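PDB 6EWJ: putative capsular polysaccharide biosynthesis protein from Streptococcus pneumoniae serotype 4, which probably acts as a pyridoxal phosphate-dependent sugar aminotransferase in the making of pneumococcal teichoic acid. Local coordinates for residues A[29-33]-A[34-38]; A[70-74]-A[75-79]; A[338-342]-A[343-347]; A[350-353]-A[354-358]; A[114-118]-A[119-123]. All coordinates share one frame; numbering follows the deposited sequence.

Interaction 1. Residues A[29-33]-A[34-38]; sequences DTLRS and GWITT
Ser33 and Trp35 meet where helix 21-31 gives way to loop, and the short serine side chain does most of the joining. Its CB lies 3.9 Å from Trp35 N, beside the turning backbone. One bond further out, OG stands between the backbone N and the carbonyl carbon of its own residue (chi1 82°), and this rotation lets the hydroxyl serve two sides. Ser33 OG receives Trp35 N at 2.9 Å along a nearly straight bond (161°). Ser33 OG also donates to Thr30 O at 2.7 Å, in the carbonyl plane and on a lone pair. Thr30 O takes Ser33 N as well, so the backbone N-H and the hydroxyl of Ser33 both grip this one carbonyl oxygen. Water 1 adds a further link by accepting from Thr30 OG1 and donating to Trp35 O, while Thr30 OG1 finds a protein partner in Ser272. Thr30 CG2 rests 3.5 Å from Trp35 O. On the apolar side, Leu31 CD2 touches Ile36 CG2 at 3.9 Å, the two side chains crossing at about a right angle. Leu31 also packs on Ile24 of the second subunit, whose Glu21 makes a salt bridge with Arg32. The arrangement exemplifies a helix tied near its C-terminal end to the departing chain by a serine hydroxyl, here at the dimer interface of a DegT/DnrJ/EryC1-family protein.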
# COMPACT_ATOMS: atom_id res chain seq x y z
N ASP A 29 -12.50 -16.76 -10.27
CA ASP A 29 -13.48 -17.09 -9.23
C ASP A 29 -13.70 -15.93 -8.25
O ASP A 29 -14.84 -15.58 -7.93
CB ASP A 29 -13.05 -18.35 -8.46
CG ASP A 29 -13.90 -18.62 -7.27
OD1 ASP A 29 -13.61 -18.16 -6.16
OD2 ASP A 29 -14.91 -19.27 -7.45
N THR A 30 -12.62 -15.33 -7.80
CA THR A 30 -12.71 -14.14 -6.97
C THR A 30 -13.44 -12.97 -7.69
O THR A 30 -14.29 -12.28 -7.07
CB THR A 30 -11.31 -13.71 -6.47
OG1 THR A 30 -11.04 -14.38 -5.25
CG2 THR A 30 -11.23 -12.18 -6.16
N LEU A 31 -13.07 -12.71 -8.94
CA LEU A 31 -13.70 -11.63 -9.72
C LEU A 31 -15.19 -11.80 -10.00
O LEU A 31 -15.88 -10.82 -10.36
CB LEU A 31 -12.97 -11.41 -11.03
CG LEU A 31 -11.54 -10.82 -10.84
CD1 LEU A 31 -10.82 -10.71 -12.17
CD2 LEU A 31 -11.55 -9.47 -10.14
N ARG A 32 -15.69 -13.05 -9.87
CA ARG A 32 -17.11 -13.34 -9.93
C ARG A 32 -17.81 -13.31 -8.57
O ARG A 32 -19.04 -13.43 -8.52
CB ARG A 32 -17.36 -14.73 -10.54
CG ARG A 32 -17.01 -14.79 -12.00
CD ARG A 32 -17.51 -16.06 -12.67
NE ARG A 32 -16.70 -16.30 -13.87
CZ ARG A 32 -15.57 -17.01 -13.92
NH1 ARG A 32 -15.03 -17.57 -12.82
NH2 ARG A 32 -14.97 -17.17 -15.11
N SER A 33 -17.04 -13.17 -7.50
CA SER A 33 -17.58 -13.22 -6.15
C SER A 33 -17.97 -11.83 -5.67
O SER A 33 -17.74 -10.83 -6.32
CB SER A 33 -16.53 -13.83 -5.19
OG SER A 33 -15.60 -12.84 -4.79
N GLY A 34 -18.60 -11.77 -4.50
CA GLY A 34 -18.85 -10.48 -3.85
C GLY A 34 -17.60 -9.75 -3.32
O GLY A 34 -17.69 -8.61 -2.89
N TRP A 35 -16.43 -10.40 -3.37
CA TRP A 35 -15.27 -9.95 -2.60
C TRP A 35 -14.05 -9.82 -3.49
O TRP A 35 -13.43 -10.81 -3.77
CB TRP A 35 -15.00 -10.95 -1.47
CG TRP A 35 -16.09 -11.07 -0.49
CD1 TRP A 35 -17.13 -11.97 -0.52
CD2 TRP A 35 -16.28 -10.28 0.70
NE1 TRP A 35 -17.95 -11.78 0.56
CE2 TRP A 35 -17.45 -10.76 1.33
CE3 TRP A 35 -15.55 -9.23 1.30
CZ2 TRP A 35 -17.94 -10.21 2.54
CZ3 TRP A 35 -16.04 -8.68 2.50
CH2 TRP A 35 -17.22 -9.18 3.11
N ILE A 36 -13.72 -8.60 -3.93
CA ILE A 36 -12.54 -8.39 -4.78
C ILE A 36 -11.36 -7.74 -4.07
O ILE A 36 -10.24 -7.91 -4.52
CB ILE A 36 -12.84 -7.68 -6.12
CG1 ILE A 36 -13.50 -6.29 -5.87
CG2 ILE A 36 -13.70 -8.56 -6.99
CD1 ILE A 36 -13.56 -5.44 -7.11
N THR A 37 -11.59 -7.01 -2.98
CA THR A 37 -10.50 -6.62 -2.09
C THR A 37 -10.39 -7.66 -0.96
O THR A 37 -10.74 -8.82 -1.18
CB THR A 37 -10.59 -5.13 -1.62
OG1 THR A 37 -9.39 -4.76 -0.93
CG2 THR A 37 -11.82 -4.85 -0.76
N THR A 38 -9.88 -7.26 0.21
CA THR A 38 -9.68 -8.18 1.34
C THR A 38 -10.98 -8.94 1.70
O THR A 38 -12.04 -8.35 1.93
CB THR A 38 -9.15 -7.44 2.59
OG1 THR A 38 -7.98 -6.69 2.25
CG2 THR A 38 -8.77 -8.44 3.75
O HOH W 1 -13.02 -13.55 -3.25

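Interaction 2. Residues A[70-74]-A[75-79]; sequences LILRV and LEVGP
Ile71 O receives Leu75 N at 2.9 Å with an angle of 171° at the hydrogen, the last regular bond before helix 64-74 runs out. The same carbonyl oxygen is flanked by the leucine side chain, for Leu75 CG comes within 3.3 Å of Ile71 O. With CG anti to its own carbonyl carbon (chi1 -65°), Leu75 runs alongside Ile71, both pointing the same way, and their branches meet at Leu75 CD1 and Ile71 CG2, 4.1 Å apart. Beyond Leu75 the chain turns at Glu76, whose phi is positive. Two bonds then reach back into the final turn: Val77 N to Leu72 O at 3.1 Å, and a weak one from Glu76 N to Arg73 O at 3.0 Å. This pair defines a Schellman motif, and it spends carbonyl oxygens that the end of the helix would otherwise leave without helical donors. Val77 points back toward the helix, its CG2 4.5 Å from Leu72 CD2, a loose contact across the turn. Glu76 CG, by contrast, lies beside Arg73 O at 3.6 Å. The opposite end of this helix carries Ala64 and Thr65, which belong to the pyridoxal phosphate site, empty in this apo model. Around the turn, Leu72, Leu75 and Val77 pack on Val131 of strand 129-132, Val74 and Leu75 meet Trp164 of helix 163-168, and Ile71 and Val74 face helix 225-236.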
# COMPACT_ATOMS: atom_id res chain seq x y z
N LEU A 70 5.20 -2.33 9.28
CA LEU A 70 4.15 -2.50 10.31
C LEU A 70 4.67 -3.18 11.55
O LEU A 70 4.27 -2.82 12.65
CB LEU A 70 2.91 -3.19 9.77
CG LEU A 70 2.05 -2.34 8.81
CD1 LEU A 70 0.70 -3.01 8.65
CD2 LEU A 70 1.88 -0.89 9.23
N ILE A 71 5.57 -4.13 11.39
CA ILE A 71 6.22 -4.76 12.55
C ILE A 71 6.88 -3.67 13.42
O ILE A 71 6.68 -3.60 14.63
CB ILE A 71 7.24 -5.83 12.11
CG1 ILE A 71 6.50 -7.02 11.47
CG2 ILE A 71 8.08 -6.29 13.30
CD1 ILE A 71 7.38 -8.00 10.73
N LEU A 72 7.67 -2.81 12.76
CA LEU A 72 8.28 -1.71 13.46
C LEU A 72 7.27 -0.81 14.11
O LEU A 72 7.48 -0.36 15.23
CB LEU A 72 9.20 -0.91 12.54
CG LEU A 72 10.40 -1.62 11.94
CD1 LEU A 72 11.22 -0.59 11.17
CD2 LEU A 72 11.24 -2.32 12.99
N ARG A 73 6.16 -0.51 13.41
CA ARG A 73 5.15 0.36 14.00
C ARG A 73 4.39 -0.31 15.16
O ARG A 73 4.04 0.34 16.14
CB ARG A 73 4.18 0.92 12.96
CG ARG A 73 4.86 1.83 11.96
CD ARG A 73 3.90 2.41 10.96
NE ARG A 73 4.60 3.31 10.06
CZ ARG A 73 5.00 4.55 10.32
NH1 ARG A 73 4.74 5.16 11.47
NH2 ARG A 73 5.66 5.22 9.37
N VAL A 74 4.21 -1.63 15.09
CA VAL A 74 3.55 -2.38 16.20
C VAL A 74 4.48 -2.34 17.43
O VAL A 74 4.05 -2.05 18.56
CB VAL A 74 3.21 -3.81 15.77
CG1 VAL A 74 2.94 -4.70 16.98
CG2 VAL A 74 2.04 -3.81 14.78
N LEU A 75 5.77 -2.55 17.19
CA LEU A 75 6.78 -2.38 18.24
C LEU A 75 6.98 -0.93 18.76
O LEU A 75 7.68 -0.73 19.76
CB LEU A 75 8.12 -2.95 17.76
CG LEU A 75 8.13 -4.45 17.51
CD1 LEU A 75 9.44 -4.85 16.89
CD2 LEU A 75 7.86 -5.24 18.80
N GLU A 76 6.35 0.04 18.10
CA GLU A 76 6.52 1.50 18.35
C GLU A 76 7.99 1.97 18.33
O GLU A 76 8.39 2.82 19.10
CB GLU A 76 5.78 1.92 19.61
CG GLU A 76 4.28 1.68 19.52
CD GLU A 76 3.57 1.97 20.81
OE1 GLU A 76 3.80 1.23 21.73
OE2 GLU A 76 2.78 2.92 20.96
N VAL A 77 8.77 1.39 17.45
CA VAL A 77 10.14 1.84 17.19
C VAL A 77 10.00 3.20 16.48
O VAL A 77 9.25 3.31 15.50
CB VAL A 77 10.91 0.81 16.31
CG1 VAL A 77 12.27 1.33 15.84
CG2 VAL A 77 11.11 -0.48 17.07
N GLY A 78 10.68 4.22 16.98
CA GLY A 78 10.61 5.54 16.39
C GLY A 78 11.83 6.42 16.64
O GLY A 78 12.94 5.90 16.82
N PRO A 79 11.63 7.75 16.64
CA PRO A 79 12.72 8.71 16.89
C PRO A 79 13.49 8.41 18.16
O PRO A 79 12.88 8.12 19.19
CB PRO A 79 11.98 10.05 17.00
CG PRO A 79 10.79 9.88 16.11
CD PRO A 79 10.36 8.45 16.32

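Interaction 3. Residues A[338-342]-A[343-347]; sequences QELAK and AGIAS
Leu340 and Ile345 pack against each other across a Schellman motif that ends helix 330-342, with Gly344 as its C-prime residue at positive phi. Their side chains cross obliquely, and the ends meet where Leu340 CD2 lies 4.0 Å from Ile345 CD1. The other branch of the leucine, CD1, turns to Ser347 and touches both its CB and its OG, so the fork spans two residues of the outgoing chain. The backbone bonds of the motif are Ile345 N to Leu340 O at 2.9 Å and Gly344 N to Ala341 O at 3.0 Å, and in both the donor lies above the carbonyl plane. Ala343 N is shared: it bonds to Glu339 O at 3.2 Å, well off straight at 135°, and makes a second, weak bond to Leu340 O. On another side of the helix, Lys342 NZ forms a salt bridge with Glu339 OE2 at 3.5 Å, and Lys407 of helix 391-409 binds the companion oxygen OE1. That same helix receives Ala343 and Ile345 on Thr400. Close to the backbone, Ile345 CB sits 3.4 Å from Leu340 O.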
# COMPACT_ATOMS: atom_id res chain seq x y z
N GLN A 338 28.22 -8.17 -18.73
CA GLN A 338 27.92 -7.75 -20.13
C GLN A 338 28.20 -8.88 -21.16
O GLN A 338 27.46 -9.01 -22.16
CB GLN A 338 28.65 -6.44 -20.48
CG GLN A 338 28.32 -5.25 -19.59
CD GLN A 338 26.86 -4.82 -19.58
OE1 GLN A 338 26.10 -5.06 -20.53
NE2 GLN A 338 26.47 -4.15 -18.49
N GLU A 339 29.24 -9.68 -20.93
CA GLU A 339 29.52 -10.85 -21.78
C GLU A 339 28.45 -11.94 -21.63
O GLU A 339 28.10 -12.60 -22.60
CB GLU A 339 30.87 -11.47 -21.46
CG GLU A 339 32.05 -10.68 -21.99
CD GLU A 339 32.16 -10.74 -23.50
OE1 GLU A 339 31.94 -11.83 -24.09
OE2 GLU A 339 32.48 -9.71 -24.11
N LEU A 340 27.94 -12.15 -20.42
CA LEU A 340 26.79 -13.06 -20.22
C LEU A 340 25.57 -12.59 -21.01
O LEU A 340 24.89 -13.37 -21.66
CB LEU A 340 26.43 -13.20 -18.74
CG LEU A 340 27.41 -14.06 -17.91
CD1 LEU A 340 27.07 -13.99 -16.43
CD2 LEU A 340 27.35 -15.51 -18.38
N ALA A 341 25.35 -11.28 -20.97
CA ALA A 341 24.23 -10.66 -21.65
C ALA A 341 24.32 -10.81 -23.19
O ALA A 341 23.33 -11.14 -23.83
CB ALA A 341 24.12 -9.20 -21.27
N LYS A 342 25.53 -10.66 -23.75
CA LYS A 342 25.74 -10.92 -25.19
C LYS A 342 25.49 -12.36 -25.58
O LYS A 342 25.18 -12.64 -26.74
CB LYS A 342 27.15 -10.53 -25.62
CG LYS A 342 27.39 -9.04 -25.64
CD LYS A 342 28.80 -8.72 -26.09
CE LYS A 342 29.18 -7.30 -25.70
NZ LYS A 342 30.66 -7.15 -25.74
N ALA A 343 25.66 -13.27 -24.62
CA ALA A 343 25.44 -14.70 -24.82
C ALA A 343 23.97 -15.11 -24.51
O ALA A 343 23.67 -16.30 -24.47
CB ALA A 343 26.43 -15.50 -23.98
N GLY A 344 23.09 -14.14 -24.29
CA GLY A 344 21.67 -14.40 -24.04
C GLY A 344 21.35 -14.87 -22.64
O GLY A 344 20.38 -15.60 -22.44
N ILE A 345 22.19 -14.47 -21.67
CA ILE A 345 22.01 -14.82 -20.27
C ILE A 345 21.89 -13.58 -19.39
O ILE A 345 22.87 -12.86 -19.19
CB ILE A 345 23.21 -15.67 -19.77
CG1 ILE A 345 23.31 -16.96 -20.58
CG2 ILE A 345 23.03 -16.02 -18.30
CD1 ILE A 345 24.63 -17.67 -20.44
N ALA A 346 20.70 -13.39 -18.83
CA ALA A 346 20.43 -12.31 -17.89
C ALA A 346 21.06 -12.67 -16.53
O ALA A 346 21.17 -13.85 -16.18
CB ALA A 346 18.93 -12.07 -17.73
N SER A 347 21.57 -11.66 -15.85
CA SER A 347 22.25 -11.87 -14.58
C SER A 347 22.01 -10.62 -13.76
O SER A 347 21.47 -9.60 -14.29
CB SER A 347 23.74 -12.19 -14.78
OG SER A 347 24.49 -11.10 -15.32

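Interaction 4. Residues A[350-353]-A[354-358]; sequences HYKP and LPLLT
Ahead of the turn in which Pro353 meets Leu356 stand two flat rings. The phenol ring of Tyr351 carries His350 CB over the centre of one face, 3.8 Å above the plane, while the imidazole of His350 has Tyr351 CZ at its edge and in its plane. The peptide joining the two residues is cis, which brings the side chains of these neighbours together. His350 ND1 is hydrogen-bonded to Thr382 OG1, and Tyr351 packs on His179; both His179 and Tyr351 belong to the pyridoxal phosphate site. From this pocket wall the chain passes into a short 3-10 segment, 354-356, that leads to Leu357 at the N-cap position of helix 358-361. The 3-10 turn is closed by a hydrogen bond from Leu356 N to Pro353 O at 2.9 Å, the donor lying above the carbonyl plane. Pro353 and Leu356 point the same way, side by side, with Pro353 CD 3.8 Å from Leu356 CD1. Elsewhere on its ring, Pro353 CB meets Pro355 CD, also at 3.8 Å. Lys352 is extended and lays its CD 3.9 Å from Leu357 CD2, before NZ goes on to a salt bridge with Glu254 of the second subunit.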
# COMPACT_ATOMS: atom_id res chain seq x y z
N HIS A 350 23.34 -8.93 -6.35
CA HIS A 350 22.72 -8.81 -5.03
C HIS A 350 23.85 -8.80 -4.00
O HIS A 350 24.41 -9.87 -3.68
CB HIS A 350 21.82 -10.00 -4.74
CG HIS A 350 20.68 -10.16 -5.70
ND1 HIS A 350 20.84 -10.75 -6.92
CD2 HIS A 350 19.40 -9.76 -5.63
CE1 HIS A 350 19.69 -10.75 -7.56
NE2 HIS A 350 18.80 -10.12 -6.81
N TYR A 351 24.23 -7.64 -3.48
CA TYR A 351 23.70 -6.29 -3.79
C TYR A 351 24.82 -5.30 -3.64
O TYR A 351 25.85 -5.60 -3.06
CB TYR A 351 22.68 -5.84 -2.78
CG TYR A 351 21.40 -6.60 -2.67
CD1 TYR A 351 20.33 -6.30 -3.48
CD2 TYR A 351 21.23 -7.63 -1.71
CE1 TYR A 351 19.11 -6.99 -3.37
CE2 TYR A 351 20.01 -8.31 -1.60
CZ TYR A 351 18.95 -7.97 -2.45
OH TYR A 351 17.68 -8.64 -2.35
N LYS A 352 24.62 -4.10 -4.19
CA LYS A 352 25.39 -2.96 -3.79
C LYS A 352 25.19 -2.81 -2.30
O LYS A 352 24.07 -2.85 -1.86
CB LYS A 352 24.83 -1.69 -4.43
CG LYS A 352 25.16 -1.56 -5.87
CD LYS A 352 24.91 -0.11 -6.32
CE LYS A 352 25.42 0.09 -7.70
NZ LYS A 352 25.03 1.44 -8.22
N PRO A 353 26.27 -2.63 -1.52
CA PRO A 353 26.07 -2.41 -0.11
C PRO A 353 25.34 -1.06 0.04
O PRO A 353 25.53 -0.17 -0.79
CB PRO A 353 27.50 -2.28 0.44
CG PRO A 353 28.33 -3.02 -0.54
CD PRO A 353 27.69 -2.76 -1.86
N LEU A 354 24.54 -0.94 1.08
CA LEU A 354 23.72 0.26 1.29
C LEU A 354 24.53 1.57 1.22
O LEU A 354 24.07 2.48 0.60
CB LEU A 354 22.96 0.16 2.60
CG LEU A 354 21.98 -1.04 2.63
CD1 LEU A 354 21.21 -0.96 3.93
CD2 LEU A 354 20.96 -1.08 1.49
N PRO A 355 25.77 1.60 1.80
CA PRO A 355 26.58 2.81 1.77
C PRO A 355 26.99 3.25 0.39
O PRO A 355 27.39 4.37 0.27
CB PRO A 355 27.80 2.44 2.61
CG PRO A 355 27.30 1.38 3.53
CD PRO A 355 26.38 0.59 2.70
N LEU A 356 26.83 2.41 -0.65
CA LEU A 356 27.08 2.86 -2.03
C LEU A 356 25.95 3.72 -2.59
O LEU A 356 26.18 4.45 -3.52
CB LEU A 356 27.35 1.71 -3.00
CG LEU A 356 28.71 0.97 -2.95
CD1 LEU A 356 28.84 0.02 -4.14
CD2 LEU A 356 29.86 1.94 -2.96
N LEU A 357 24.76 3.61 -2.00
CA LEU A 357 23.53 4.23 -2.52
C LEU A 357 23.45 5.67 -2.01
O LEU A 357 23.71 5.94 -0.83
CB LEU A 357 22.32 3.42 -2.11
CG LEU A 357 22.32 1.92 -2.44
CD1 LEU A 357 21.16 1.23 -1.71
CD2 LEU A 357 22.32 1.61 -3.94
N THR A 358 23.13 6.58 -2.91
CA THR A 358 22.96 7.99 -2.56
C THR A 358 22.15 8.28 -1.30
O THR A 358 22.58 9.05 -0.47
CB THR A 358 22.38 8.74 -3.78
OG1 THR A 358 23.31 8.62 -4.87
CG2 THR A 358 22.02 10.22 -3.50

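Interaction 5. Residues A[114-118]-A[119-123]; sequences FEMDY and DLLEQ
Asp117 OD1 is held by two backbone N-H groups at the opening of helix 118-124. Leu120 N reaches Asp117 OD1 at 3.0 Å with an angle of 169°, coming from above the carboxylate plane, and Asp119 N adds a weak bond. Asp117 occupies the N-cap position, and a first torsion that sets its CG opposite the backbone N (chi1 176°) brings OD1 to the N-H groups of the first turn. The methylene is used as well, with Asp117 CB 3.9 Å from Leu120 CD1, and the leucine lies against the carboxylate. Asp117 O meanwhile takes Leu121 N at 2.9 Å and starts the regular helical pattern, continued by Glu122 N to Tyr118 O. Next in the shell, Tyr118 and Leu121 run side by side, and Leu121 CD2 meets the edge of the phenol ring 3.6 Å from Tyr118 CD1. Met116 SD approaches Leu121 CD1 from the loop at 4.3 Å, and Met116 O lies 3.1 Å above one ring face of Tyr118, offset toward the rim. At the far end of the ring, Tyr118 OH donates a hydrogen bond to Glu115 OE1, 2.6 Å, made on the anti lone pair, and OE1 is itself positioned by Asp143 N. Further out, Leu147 of helix 144-153 touches Tyr118 and Leu121, while Arg146 forms salt bridges with Asp119 and Glu122. Asp117 OD1 and Asp119 OD2 are only 4.0 Å apart, yet the helix N-terminus and the arginine probably offset this repulsion and help keep both carboxylates ionised.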
# COMPACT_ATOMS: atom_id res chain seq x y z
N PHE A 114 27.30 -13.79 3.52
CA PHE A 114 26.56 -12.54 3.57
C PHE A 114 26.21 -12.12 4.97
O PHE A 114 25.85 -10.95 5.19
CB PHE A 114 25.29 -12.66 2.73
CG PHE A 114 24.32 -13.66 3.27
CD1 PHE A 114 23.43 -13.31 4.26
CD2 PHE A 114 24.40 -15.00 2.85
CE1 PHE A 114 22.57 -14.22 4.75
CE2 PHE A 114 23.54 -15.92 3.36
CZ PHE A 114 22.62 -15.53 4.32
N GLU A 115 26.23 -13.06 5.93
CA GLU A 115 25.71 -12.77 7.26
C GLU A 115 26.54 -11.71 7.97
O GLU A 115 27.74 -11.55 7.70
CB GLU A 115 25.67 -14.01 8.13
CG GLU A 115 24.62 -15.08 7.75
CD GLU A 115 24.58 -16.20 8.78
OE1 GLU A 115 24.33 -15.89 9.96
OE2 GLU A 115 24.77 -17.40 8.42
N MET A 116 25.88 -10.98 8.86
CA MET A 116 26.57 -10.02 9.71
C MET A 116 27.68 -10.72 10.51
O MET A 116 27.53 -11.90 10.93
CB MET A 116 25.61 -9.33 10.67
CG MET A 116 24.77 -8.26 10.01
SD MET A 116 23.66 -7.43 11.14
CE MET A 116 22.46 -8.76 11.42
N ASP A 117 28.80 -10.02 10.66
CA ASP A 117 29.81 -10.38 11.61
C ASP A 117 29.18 -10.13 12.97
O ASP A 117 28.85 -9.00 13.30
CB ASP A 117 31.07 -9.52 11.36
CG ASP A 117 32.17 -9.76 12.37
OD1 ASP A 117 31.89 -9.96 13.56
OD2 ASP A 117 33.35 -9.67 11.96
N TYR A 118 28.98 -11.20 13.75
CA TYR A 118 28.15 -11.12 14.97
C TYR A 118 28.90 -10.52 16.13
O TYR A 118 28.27 -10.15 17.11
CB TYR A 118 27.52 -12.50 15.31
CG TYR A 118 26.54 -12.91 14.26
CD1 TYR A 118 25.34 -12.21 14.10
CD2 TYR A 118 26.82 -13.91 13.34
CE1 TYR A 118 24.43 -12.53 13.13
CE2 TYR A 118 25.90 -14.23 12.34
CZ TYR A 118 24.69 -13.50 12.23
OH TYR A 118 23.73 -13.76 11.25
N ASP A 119 30.23 -10.47 16.03
CA ASP A 119 31.05 -9.77 16.99
C ASP A 119 30.85 -8.29 16.78
O ASP A 119 30.63 -7.56 17.75
CB ASP A 119 32.54 -10.10 16.82
CG ASP A 119 32.85 -11.57 17.09
OD1 ASP A 119 32.27 -12.14 18.05
OD2 ASP A 119 33.71 -12.14 16.37
N LEU A 120 30.93 -7.86 15.52
CA LEU A 120 30.68 -6.45 15.20
C LEU A 120 29.22 -6.07 15.51
O LEU A 120 28.96 -4.95 15.92
CB LEU A 120 31.02 -6.16 13.75
CG LEU A 120 32.50 -6.21 13.32
CD1 LEU A 120 32.60 -5.94 11.84
CD2 LEU A 120 33.37 -5.21 14.09
N LEU A 121 28.29 -7.02 15.36
CA LEU A 121 26.88 -6.81 15.79
C LEU A 121 26.77 -6.52 17.28
O LEU A 121 26.15 -5.53 17.69
CB LEU A 121 26.05 -8.03 15.47
CG LEU A 121 24.59 -8.07 15.96
CD1 LEU A 121 23.86 -6.87 15.44
CD2 LEU A 121 23.86 -9.30 15.54
N GLU A 122 27.43 -7.36 18.10
CA GLU A 122 27.54 -7.09 19.55
C GLU A 122 28.05 -5.68 19.84
O GLU A 122 27.47 -4.95 20.66
CB GLU A 122 28.47 -8.11 20.25
CG GLU A 122 27.82 -9.44 20.52
CD GLU A 122 28.76 -10.43 21.17
OE1 GLU A 122 29.81 -10.04 21.70
OE2 GLU A 122 28.43 -11.63 21.19
N GLN A 123 29.13 -5.29 19.17
CA GLN A 123 29.73 -3.96 19.35
C GLN A 123 28.79 -2.80 18.98
O GLN A 123 28.83 -1.78 19.62
CB GLN A 123 30.98 -3.80 18.51
CG GLN A 123 32.14 -4.66 18.93
CD GLN A 123 33.32 -4.51 17.99
OE1 GLN A 123 33.50 -3.46 17.35
NE2 GLN A 123 34.16 -5.56 17.91

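Overall arrangement
Along the chain the order is interactions 1, 2, 5, 3 and 4, each a local junction where a helix begins or ends. Interactions 1, 2 and 3 lie at helix C-termini, whereas 4 and 5 lead into helices. Interactions 2 and 5, with centres 23 Å apart, both pack on the seven-stranded mixed sheet, and residues 354-355 of interaction 4 touch its strand 103-107. Interactions 4 and 5 are the closest pair, 18 Å between centres. Interaction 3 adjoins interaction 4 in sequence, with centres 23 Å apart. Interactions 1 and 4, on opposite sides of the chain's centre, both take part in the dimer contact, and of the five only interaction 4 contains a residue of the pyridoxal phosphate site, Tyr351.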